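Local coordinates for probable amidase (Thermus thermophilus, PDB 2DC0), which is a probable amidase, a protein of the amidase family built around a large mixed beta sheet flanked by helices, at residues K73-V78 / E194-L199. Residues are numbered along the deposited sequence; the frame is centred on the assembly and turned at random.
Sequences KDLFPV and EGALPL
The F76 ring meets A196 obliquely, its CD1 lying 3.5 Å from A196 CB, while one ring face is covered from within its own segment by L75 CD1, 3.5 Å above the plane and over the ring centre. This is loop-to-loop packing at the sheet of the amidase fold: segment 73-78 leaves strand 69-73, and the loop 194-199 belongs to the connection between strands 182-185 and 206-210. K73 NZ is hydrogen-bonded to S147 OG, S148 OG and T166 OG1 beside this contact; by family resemblance K73 and S147 are consistent with the lysine and middle serine of the Ser-cisSer-Lys triad of amidase signature proteins.

L75 takes chi1 56°, which sets CG between its backbone N and carbonyl carbon and turns CD1 towards both F76 and A196; CD1 stands 4.1 Å from A196 CB. A single hydrogen bond joins the backbones, from L197 N to L75 O at 3.0 Å. Its N-H...O angle of 178° shows it to be nearly linear, although the donor is tilted 21° from the carbonyl plane. The same pair also packs through L75 CB and L197 CB, 4.1 Å apart. The backbone carbonyls of F76 and K73 both accept from K114 NZ of strand 110-115, tying the loop to the sheet. G195 O, buried without a hydrogen-bonding partner, is pressed against P77 CD at 2.9 Å, a tight contact rather than a bond.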
# COMPACT_ATOMS: atom_id res chain seq x y z
N LYS A 73 -11.43 -24.37 -5.26
CA LYS A 73 -10.87 -24.03 -6.57
C LYS A 73 -9.63 -24.90 -6.81
O LYS A 73 -8.82 -25.06 -5.90
CB LYS A 73 -10.48 -22.54 -6.60
CG LYS A 73 -10.03 -22.02 -7.96
CD LYS A 73 -9.74 -20.54 -7.87
CE LYS A 73 -9.54 -19.91 -9.24
NZ LYS A 73 -9.27 -18.45 -9.11
N ASP A 74 -9.46 -25.42 -8.03
CA ASP A 74 -8.34 -26.32 -8.31
C ASP A 74 -6.91 -25.80 -8.35
O ASP A 74 -6.10 -26.29 -9.14
CB ASP A 74 -8.62 -27.14 -9.58
CG ASP A 74 -7.84 -28.45 -9.60
OD1 ASP A 74 -7.62 -29.02 -8.51
OD2 ASP A 74 -7.46 -28.93 -10.69
N LEU A 75 -6.59 -24.81 -7.52
CA LEU A 75 -5.21 -24.32 -7.43
C LEU A 75 -4.75 -24.50 -5.99
O LEU A 75 -3.58 -24.28 -5.67
CB LEU A 75 -5.11 -22.85 -7.86
CG LEU A 75 -5.95 -21.75 -7.18
CD1 LEU A 75 -5.46 -21.47 -5.77
CD2 LEU A 75 -5.85 -20.49 -8.04
N PHE A 76 -5.69 -24.91 -5.14
CA PHE A 76 -5.43 -25.17 -3.72
C PHE A 76 -5.30 -26.69 -3.55
O PHE A 76 -6.24 -27.44 -3.84
CB PHE A 76 -6.61 -24.72 -2.85
CG PHE A 76 -6.73 -23.23 -2.67
CD1 PHE A 76 -5.85 -22.54 -1.84
CD2 PHE A 76 -7.77 -22.53 -3.28
CE1 PHE A 76 -6.00 -21.16 -1.63
CE2 PHE A 76 -7.93 -21.16 -3.07
CZ PHE A 76 -7.05 -20.47 -2.25
N PRO A 77 -4.15 -27.17 -3.08
CA PRO A 77 -4.02 -28.62 -2.90
C PRO A 77 -4.97 -29.12 -1.80
O PRO A 77 -5.15 -28.46 -0.78
CB PRO A 77 -2.56 -28.79 -2.52
CG PRO A 77 -1.90 -27.69 -3.31
CD PRO A 77 -2.82 -26.53 -3.04
N VAL A 78 -5.60 -30.26 -2.04
CA VAL A 78 -6.51 -30.85 -1.07
C VAL A 78 -6.10 -32.31 -0.92
O VAL A 78 -5.83 -32.99 -1.91
CB VAL A 78 -7.99 -30.77 -1.55
CG1 VAL A 78 -8.89 -31.55 -0.62
CG2 VAL A 78 -8.44 -29.32 -1.63
N GLU A 194 -0.56 -19.80 1.51
CA GLU A 194 0.54 -20.75 1.63
C GLU A 194 0.12 -22.12 1.09
O GLU A 194 -0.97 -22.61 1.40
CB GLU A 194 0.96 -20.88 3.10
CG GLU A 194 2.11 -21.85 3.35
CD GLU A 194 2.35 -22.10 4.84
OE1 GLU A 194 2.41 -21.12 5.61
OE2 GLU A 194 2.48 -23.28 5.24
N GLY A 195 0.97 -22.72 0.26
CA GLY A 195 0.68 -24.03 -0.30
C GLY A 195 -0.20 -24.01 -1.53
O GLY A 195 -0.46 -25.05 -2.13
N ALA A 196 -0.67 -22.82 -1.92
CA ALA A 196 -1.51 -22.68 -3.09
C ALA A 196 -0.69 -22.20 -4.28
O ALA A 196 0.31 -21.49 -4.11
CB ALA A 196 -2.64 -21.69 -2.81
N LEU A 197 -1.11 -22.57 -5.48
CA LEU A 197 -0.41 -22.15 -6.68
C LEU A 197 -0.59 -20.64 -6.82
O LEU A 197 -1.70 -20.14 -6.90
CB LEU A 197 -1.00 -22.83 -7.92
CG LEU A 197 -0.42 -22.31 -9.24
CD1 LEU A 197 1.04 -22.75 -9.37
CD2 LEU A 197 -1.24 -22.85 -10.40
N PRO A 198 0.52 -19.90 -6.84
CA PRO A 198 0.39 -18.44 -6.97
C PRO A 198 0.27 -17.96 -8.42
O PRO A 198 0.60 -18.68 -9.37
CB PRO A 198 1.64 -17.92 -6.28
CG PRO A 198 2.66 -18.99 -6.59
CD PRO A 198 1.89 -20.28 -6.44
N LEU A 199 -0.23 -16.74 -8.59
CA LEU A 199 -0.32 -16.13 -9.91
C LEU A 199 0.59 -14.91 -9.75
O LEU A 199 1.65 -14.82 -10.35
CB LEU A 199 -1.75 -15.69 -10.24
CG LEU A 199 -1.92 -14.97 -11.58
CD1 LEU A 199 -1.50 -15.86 -12.74
CD2 LEU A 199 -3.39 -14.56 -11.74